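Long-range contact in serine--tRNA ligase, cytoplasmic (Candida albicans, PDB 3QO8), which catalyses the ATP-dependent attachment of serine to tRNA(Ser), first forming seryl-adenylate and then passing the serine to the acceptor end of the tRNA: residues 355-367 with 408-420. Sequence-based numbering, arbitrary orientation.
With MG (magnesium ion), chain C; SSA (5'-O-(N-(L-seryl)-sulfamoyl)adenosine), chain B; SSA (5'-O-(N-(L-seryl)-sulfamoyl)adenosine), chain D.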
loop_
_atom_site.group_PDB
_atom_site.type_symbol
_atom_site.label_atom_id
_atom_site.label_comp_id
_atom_site.label_asym_id
_atom_site.label_seq_id
_atom_site.Cartn_x
_atom_site.Cartn_y
_atom_site.Cartn_z
ATOM N N GLU A 355 3.584 -10.246 24.319
ATOM C CA GLU A 355 4.944 -9.780 24.107
ATOM C C GLU A 355 5.842 -11.003 24.049
ATOM O O GLU A 355 5.881 -11.803 24.991
ATOM C CB GLU A 355 5.383 -8.869 25.263
ATOM C CG GLU A 355 4.421 -7.709 25.576
ATOM C CD GLU A 355 4.912 -6.881 26.758
ATOM O OE1 GLU A 355 5.551 -7.462 27.660
ATOM O OE2 GLU A 355 4.683 -5.657 26.776
ATOM N N ALA A 356 6.554 -11.156 22.939
ATOM C CA ALA A 356 7.343 -12.357 22.713
ATOM C C ALA A 356 8.775 -12.102 23.153
ATOM O O ALA A 356 9.244 -10.967 23.134
ATOM C CB ALA A 356 7.319 -12.747 21.235
ATOM N N TRP A 357 9.462 -13.169 23.540
ATOM C CA TRP A 357 10.839 -13.060 23.986
ATOM C C TRP A 357 11.793 -12.894 22.812
ATOM O O TRP A 357 11.802 -13.706 21.893
ATOM C CB TRP A 357 11.223 -14.298 24.805
ATOM C CG TRP A 357 12.630 -14.264 25.362
ATOM C CD1 TRP A 357 13.691 -15.052 24.989
ATOM C CD2 TRP A 357 13.118 -13.403 26.402
ATOM N NE1 TRP A 357 14.810 -14.729 25.744
ATOM C CE2 TRP A 357 14.478 -13.723 26.614
ATOM C CE3 TRP A 357 12.531 -12.398 27.183
ATOM C CZ2 TRP A 357 15.259 -13.066 27.567
ATOM C CZ3 TRP A 357 13.306 -11.754 28.132
ATOM C CH2 TRP A 357 14.655 -12.093 28.319
ATOM N N PHE A 358 12.595 -11.834 22.850
ATOM C CA PHE A 358 13.660 -11.632 21.883
ATOM C C PHE A 358 14.987 -11.918 22.607
ATOM O O PHE A 358 15.460 -11.092 23.392
ATOM C CB PHE A 358 13.628 -10.186 21.355
ATOM C CG PHE A 358 12.602 -9.940 20.256
ATOM C CD1 PHE A 358 11.237 -10.063 20.503
ATOM C CD2 PHE A 358 13.012 -9.565 18.985
ATOM C CE1 PHE A 358 10.293 -9.828 19.489
ATOM C CE2 PHE A 358 12.090 -9.334 17.970
ATOM C CZ PHE A 358 10.718 -9.471 18.217
ATOM N N PRO A 359 15.590 -13.092 22.355
ATOM C CA PRO A 359 16.716 -13.489 23.217
ATOM C C PRO A 359 17.985 -12.666 23.019
ATOM O O PRO A 359 18.773 -12.598 23.953
ATOM C CB PRO A 359 16.950 -14.956 22.854
ATOM C CG PRO A 359 16.411 -15.085 21.440
ATOM C CD PRO A 359 15.228 -14.145 21.386
ATOM N N PHE A 360 18.195 -12.055 21.852
ATOM C CA PHE A 360 19.381 -11.229 21.705
ATOM C C PHE A 360 19.191 -9.959 22.518
ATOM O O PHE A 360 20.077 -9.539 23.241
ATOM C CB PHE A 360 19.680 -10.846 20.249
ATOM C CG PHE A 360 20.822 -9.870 20.129
ATOM C CD1 PHE A 360 22.131 -10.319 20.118
ATOM C CD2 PHE A 360 20.588 -8.504 20.092
ATOM C CE1 PHE A 360 23.197 -9.416 20.044
ATOM C CE2 PHE A 360 21.642 -7.595 20.017
ATOM C CZ PHE A 360 22.955 -8.060 19.994
ATOM N N GLN A 361 18.023 -9.351 22.368
ATOM C CA GLN A 361 17.663 -8.137 23.084
ATOM C C GLN A 361 17.573 -8.459 24.565
ATOM O O GLN A 361 17.735 -7.595 25.417
ATOM C CB GLN A 361 16.294 -7.656 22.584
ATOM C CG GLN A 361 16.121 -7.723 21.046
ATOM C CD GLN A 361 16.826 -6.576 20.336
ATOM O OE1 GLN A 361 16.828 -5.444 20.826
ATOM N NE2 GLN A 361 17.448 -6.866 19.191
ATOM N N GLN A 362 17.305 -9.728 24.851
ATOM C CA GLN A 362 16.984 -10.193 26.189
ATOM C C GLN A 362 15.818 -9.392 26.787
ATOM O O GLN A 362 15.877 -8.958 27.926
ATOM C CB GLN A 362 18.222 -10.148 27.099
ATOM C CG GLN A 362 19.405 -10.985 26.587
ATOM C CD GLN A 362 20.684 -10.735 27.375
ATOM O OE1 GLN A 362 20.806 -11.155 28.530
ATOM N NE2 GLN A 362 21.641 -10.046 26.754
ATOM N N GLU A 363 14.758 -9.207 26.003
ATOM C CA GLU A 363 13.577 -8.483 26.456
ATOM C C GLU A 363 12.350 -9.074 25.793
ATOM O O GLU A 363 12.424 -9.566 24.671
ATOM C CB GLU A 363 13.648 -7.025 26.022
ATOM C CG GLU A 363 14.804 -6.243 26.582
ATOM C CD GLU A 363 14.859 -4.841 26.012
ATOM O OE1 GLU A 363 13.849 -4.409 25.414
ATOM O OE2 GLU A 363 15.910 -4.175 26.157
ATOM N N TYR A 364 11.224 -8.997 26.483
ATOM C CA TYR A 364 9.934 -9.248 25.872
ATOM C C TYR A 364 9.545 -8.037 25.040
ATOM O O TYR A 364 9.642 -6.902 25.509
ATOM C CB TYR A 364 8.883 -9.458 26.953
ATOM C CG TYR A 364 8.950 -10.808 27.636
ATOM C CD1 TYR A 364 8.534 -11.963 26.970
ATOM C CD2 TYR A 364 9.389 -10.923 28.955
ATOM C CE1 TYR A 364 8.575 -13.194 27.591
ATOM C CE2 TYR A 364 9.436 -12.156 29.588
ATOM C CZ TYR A 364 9.022 -13.286 28.902
ATOM O OH TYR A 364 9.044 -14.513 29.499
ATOM N N LYS A 365 9.090 -8.277 23.812
ATOM C CA LYS A 365 8.665 -7.187 22.918
ATOM C C LYS A 365 7.267 -7.422 22.395
ATOM O O LYS A 365 6.923 -8.532 22.007
ATOM C CB LYS A 365 9.606 -7.070 21.716
ATOM C CG LYS A 365 11.091 -6.998 22.083
ATOM C CD LYS A 365 11.475 -5.616 22.533
ATOM C CE LYS A 365 12.087 -4.826 21.393
ATOM N NZ LYS A 365 12.550 -3.488 21.856
ATOM N N GLU A 366 6.476 -6.360 22.351
ATOM C CA GLU A 366 5.101 -6.452 21.888
ATOM C C GLU A 366 4.972 -6.996 20.449
ATOM O O GLU A 366 5.559 -6.446 19.524
ATOM C CB GLU A 366 4.474 -5.069 21.958
ATOM C CG GLU A 366 3.055 -5.032 21.406
ATOM C CD GLU A 366 2.633 -3.637 21.004
ATOM O OE1 GLU A 366 3.222 -2.658 21.510
ATOM O OE2 GLU A 366 1.707 -3.521 20.181
ATOM N N LEU A 367 4.204 -8.068 20.264
ATOM C CA LEU A 367 3.865 -8.559 18.911
ATOM C C LEU A 367 2.362 -8.481 18.634
ATOM O O LEU A 367 1.930 -8.558 17.487
ATOM C CB LEU A 367 4.286 -10.021 18.725
ATOM C CG LEU A 367 5.781 -10.355 18.741
ATOM C CD1 LEU A 367 5.976 -11.761 18.220
ATOM C CD2 LEU A 367 6.570 -9.375 17.894
ATOM N N THR A 408 3.580 -9.309 10.355
ATOM C CA THR A 408 4.488 -10.330 9.840
ATOM C C THR A 408 5.979 -9.950 9.895
ATOM O O THR A 408 6.819 -10.778 10.263
ATOM C CB THR A 408 4.081 -10.796 8.412
ATOM O OG1 THR A 408 4.113 -9.677 7.523
ATOM C CG2 THR A 408 2.638 -11.362 8.424
ATOM N N GLU A 409 6.317 -8.730 9.507
ATOM C CA GLU A 409 7.725 -8.329 9.544
ATOM C C GLU A 409 8.257 -8.398 10.992
ATOM O O GLU A 409 9.368 -8.882 11.228
ATOM C CB GLU A 409 7.936 -6.933 8.954
ATOM C CG GLU A 409 8.029 -6.917 7.385
ATOM C CD GLU A 409 6.672 -6.874 6.682
ATOM O OE1 GLU A 409 5.633 -6.858 7.363
ATOM O OE2 GLU A 409 6.648 -6.868 5.424
ATOM N N ARG A 410 7.474 -7.919 11.956
ATOM C CA ARG A 410 7.930 -7.971 13.354
ATOM C C ARG A 410 7.980 -9.407 13.877
ATOM O O ARG A 410 8.886 -9.785 14.630
ATOM C CB ARG A 410 7.097 -7.076 14.283
ATOM C CG ARG A 410 7.686 -7.032 15.705
ATOM C CD ARG A 410 6.944 -6.068 16.638
ATOM N NE ARG A 410 7.123 -4.688 16.202
ATOM C CZ ARG A 410 6.712 -3.637 16.899
ATOM N NH1 ARG A 410 6.124 -3.815 18.083
ATOM N NH2 ARG A 410 6.913 -2.415 16.422
ATOM N N THR A 411 7.018 -10.225 13.458
ATOM C CA THR A 411 7.055 -11.639 13.798
ATOM C C THR A 411 8.294 -12.316 13.206
ATOM O O THR A 411 8.889 -13.170 13.834
ATOM C CB THR A 411 5.772 -12.365 13.347
ATOM O OG1 THR A 411 4.675 -11.858 14.112
ATOM C CG2 THR A 411 5.887 -13.865 13.586
ATOM N N ILE A 412 8.678 -11.935 11.992
ATOM C CA ILE A 412 9.919 -12.441 11.420
ATOM C C ILE A 412 11.097 -12.096 12.323
ATOM O O ILE A 412 11.961 -12.943 12.580
ATOM C CB ILE A 412 10.178 -11.898 10.005
ATOM C CG1 ILE A 412 9.233 -12.578 8.996
ATOM C CG2 ILE A 412 11.661 -12.125 9.623
ATOM C CD1 ILE A 412 9.225 -11.936 7.578
ATOM N N CYS A 413 11.132 -10.867 12.829
ATOM C CA CYS A 413 12.225 -10.484 13.735
ATOM C C CYS A 413 12.351 -11.437 14.929
ATOM O O CYS A 413 13.449 -11.825 15.317
ATOM C CB CYS A 413 12.040 -9.052 14.233
ATOM S SG CYS A 413 12.134 -7.826 12.910
ATOM N N CYS A 414 11.221 -11.832 15.500
ATOM C CA CYS A 414 11.239 -12.742 16.653
ATOM C C CYS A 414 11.731 -14.140 16.264
ATOM O O CYS A 414 12.520 -14.783 16.985
ATOM C CB CYS A 414 9.843 -12.846 17.263
ATOM S SG CYS A 414 9.837 -13.728 18.832
ATOM N N ILE A 415 11.252 -14.614 15.120
ATOM C CA ILE A 415 11.715 -15.874 14.566
ATOM C C ILE A 415 13.224 -15.857 14.346
ATOM O O ILE A 415 13.932 -16.797 14.723
ATOM C CB ILE A 415 10.985 -16.184 13.231
ATOM C CG1 ILE A 415 9.519 -16.550 13.528
ATOM C CG2 ILE A 415 11.708 -17.307 12.474
ATOM C CD1 ILE A 415 8.626 -16.606 12.318
ATOM N N LEU A 416 13.713 -14.800 13.712
ATOM C CA LEU A 416 15.145 -14.697 13.432
ATOM C C LEU A 416 15.974 -14.869 14.702
ATOM O O LEU A 416 16.966 -15.608 14.711
ATOM C CB LEU A 416 15.476 -13.361 12.783
ATOM C CG LEU A 416 14.870 -13.145 11.382
ATOM C CD1 LEU A 416 15.143 -11.746 10.883
ATOM C CD2 LEU A 416 15.397 -14.166 10.391
ATOM N N GLU A 417 15.604 -14.185 15.781
ATOM C CA GLU A 417 16.450 -14.280 16.974
ATOM C C GLU A 417 16.327 -15.653 17.622
ATOM O O GLU A 417 17.300 -16.179 18.155
ATOM C CB GLU A 417 16.184 -13.147 17.978
ATOM C CG GLU A 417 16.506 -11.766 17.408
ATOM C CD GLU A 417 16.632 -10.683 18.466
ATOM O OE1 GLU A 417 16.472 -10.979 19.671
ATOM O OE2 GLU A 417 16.908 -9.529 18.082
ATOM N N ASN A 418 15.143 -16.256 17.537
ATOM C CA ASN A 418 14.912 -17.544 18.203
ATOM C C ASN A 418 15.250 -18.797 17.380
ATOM O O ASN A 418 15.283 -19.899 17.914
ATOM C CB ASN A 418 13.471 -17.625 18.721
ATOM C CG ASN A 418 13.274 -16.830 20.002
ATOM O OD1 ASN A 418 13.839 -17.176 21.039
ATOM N ND2 ASN A 418 12.466 -15.761 19.937
ATOM N N TYR A 419 15.490 -18.628 16.085
ATOM C CA TYR A 419 15.735 -19.776 15.214
ATOM C C TYR A 419 17.131 -19.733 14.621
ATOM O O TYR A 419 17.475 -20.557 13.785
ATOM C CB TYR A 419 14.662 -19.898 14.116
ATOM C CG TYR A 419 13.415 -20.621 14.585
ATOM C CD1 TYR A 419 12.446 -19.962 15.336
ATOM C CD2 TYR A 419 13.211 -21.962 14.285
ATOM C CE1 TYR A 419 11.301 -20.623 15.781
ATOM C CE2 TYR A 419 12.065 -22.638 14.726
ATOM C CZ TYR A 419 11.117 -21.956 15.476
ATOM O OH TYR A 419 9.980 -22.607 15.922
ATOM N N GLN A 420 17.935 -18.780 15.078
ATOM C CA GLN A 420 19.304 -18.660 14.609
ATOM C C GLN A 420 20.156 -19.775 15.192
ATOM O O GLN A 420 19.870 -20.301 16.266
ATOM C CB GLN A 420 19.908 -17.299 14.998
ATOM C CG GLN A 420 20.254 -17.146 16.478
ATOM C CD GLN A 420 20.793 -15.758 16.800
ATOM O OE1 GLN A 420 21.919 -15.421 16.433
ATOM N NE2 GLN A 420 19.980 -14.938 17.462
HETATM MG MG MG C . -0.184 -2.102 20.707
HETATM N N10 SSA B . -5.703 -3.406 15.098
HETATM C CA SSA B . -4.891 -3.504 16.309
HETATM C CB SSA B . -4.596 -4.969 16.626
HETATM O OG SSA B . -3.682 -5.521 15.657
HETATM C C9 SSA B . -3.606 -2.744 16.140
HETATM O O9 SSA B . -3.295 -2.241 15.067
HETATM N N8 SSA B . -2.832 -2.661 17.218
HETATM S S1 SSA B . -1.309 -2.168 17.163
HETATM O O1S SSA B . -1.178 -0.766 16.885
HETATM O O2S SSA B . -0.693 -2.476 18.411
HETATM O "O5'" SSA B . -0.549 -2.967 16.086
HETATM C "C5'" SSA B . -0.580 -4.384 16.070
HETATM C "C4'" SSA B . 0.845 -4.919 15.899
HETATM O "O4'" SSA B . 1.473 -4.471 14.691
HETATM C "C3'" SSA B . 1.797 -4.486 16.991
HETATM O "O3'" SSA B . 1.578 -5.272 18.172
HETATM C "C2'" SSA B . 3.141 -4.747 16.323
HETATM O "O2'" SSA B . 3.463 -6.151 16.374
HETATM C "C1'" SSA B . 2.882 -4.382 14.861
HETATM N N9 SSA B . 3.324 -2.998 14.593
HETATM C C8 SSA B . 2.771 -1.867 15.060
HETATM N N7 SSA B . 3.480 -0.816 14.595
HETATM C C5 SSA B . 4.472 -1.307 13.829
HETATM C C6 SSA B . 5.484 -0.720 13.094
HETATM N N6 SSA B . 5.591 0.626 13.084
HETATM N N1 SSA B . 6.345 -1.504 12.405
HETATM C C2 SSA B . 6.223 -2.836 12.430
HETATM N N3 SSA B . 5.245 -3.432 13.124
HETATM C C4 SSA B . 4.372 -2.684 13.837
HETATM N N10 SSA D . 5.311 -30.188 21.302
HETATM C CA SSA D . 6.168 -30.333 20.141
HETATM C CB SSA D . 5.299 -30.351 18.887
HETATM O OG SSA D . 6.121 -30.415 17.716
HETATM C C9 SSA D . 7.140 -29.185 20.083
HETATM O O9 SSA D . 7.989 -29.134 19.209
HETATM N N8 SSA D . 7.010 -28.247 21.020
HETATM S S1 SSA D . 7.866 -26.889 20.965
HETATM O O1S SSA D . 7.308 -25.950 21.896
HETATM O O2S SSA D . 9.239 -27.167 21.295
HETATM O "O5'" SSA D . 7.806 -26.321 19.535
HETATM C "C5'" SSA D . 6.697 -25.548 19.082
HETATM C "C4'" SSA D . 6.742 -25.506 17.558
HETATM O "O4'" SSA D . 7.791 -24.650 17.097
HETATM C "C3'" SSA D . 7.031 -26.877 16.970
HETATM O "O3'" SSA D . 5.822 -27.527 16.568
HETATM C "C2'" SSA D . 7.906 -26.606 15.767
HETATM O "O2'" SSA D . 7.105 -26.515 14.591
HETATM C "C1'" SSA D . 8.534 -25.252 16.033
HETATM N N9 SSA D . 9.940 -25.497 16.432
HETATM C C8 SSA D . 10.456 -25.438 17.673
HETATM N N7 SSA D . 11.775 -25.744 17.604
HETATM C C5 SSA D . 12.075 -26.000 16.310
HETATM C C6 SSA D . 13.239 -26.354 15.642
HETATM N N6 SSA D . 14.412 -26.518 16.310
HETATM N N1 SSA D . 13.190 -26.542 14.304
HETATM C C2 SSA D . 12.047 -26.382 13.621
HETATM N N3 SSA D . 10.912 -26.038 14.241
HETATM C C4 SSA D . 10.906 -25.846 15.582
HETATM O O HOH W 1 2.913 -10.050 15.483
HETATM O O HOH W 2 1.115 0.051 20.558
HETATM O O HOH W 3 0.378 -1.804 23.006
HETATM O O HOH W 4 -2.340 -0.660 20.855
#
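F358 turns one face of its ring to C414, whose CA lies 4.0 Å from the ring centroid in a CH-pi contact. C414 SG sits obliquely to this ring and touches A356 CB at 3.6 Å. CE2 of the ring touches C413 CB at 3.7 Å. E417 stands beside F358, its carboxylate plane 78° from the ring, and binds the turn after the strand through both oxygens. Q361 NE2 gives a straight bond of 2.9 Å to the syn lone pair of E417 OE2, amide and carboxylate nearly coplanar. Q361 bends at chi2 (-78°) to bring the amide there. F360 N donates a hydrogen bond to E417 OE1 from above the carboxylate plane, and H154 N is a further donor to OE2. N418 ND2 bonds W357 O at 2.9 Å, linking helix to strand; a bond to C414 O within the helix holds the amide.

Helix 408-419 packs on the antiparallel hairpin of strands 350-358 and 363-372, part of the class II synthetase catalytic sheet. A G1 beta bulge at Q362 and E363, facing F358, closes this hairpin. Toward the active site, L367 CD2 rests on R410 CG at 3.4 Å. R410 NH1 bonds E366 O in the guanidinium plane, while R410 NE is held by F293 O. C2' of the bound 5'-O-(N-(L-seryl)-sulfamoyl)adenosine lies over one face of the guanidinium. E366 OE2 binds magnesium at 2.4 Å, alongside S369, and accepts a hydrogen bond from O3'. L367 O accepts one from O2' at 3.1 Å, and a water links it to T411 OG1, which also bonds S406 OG.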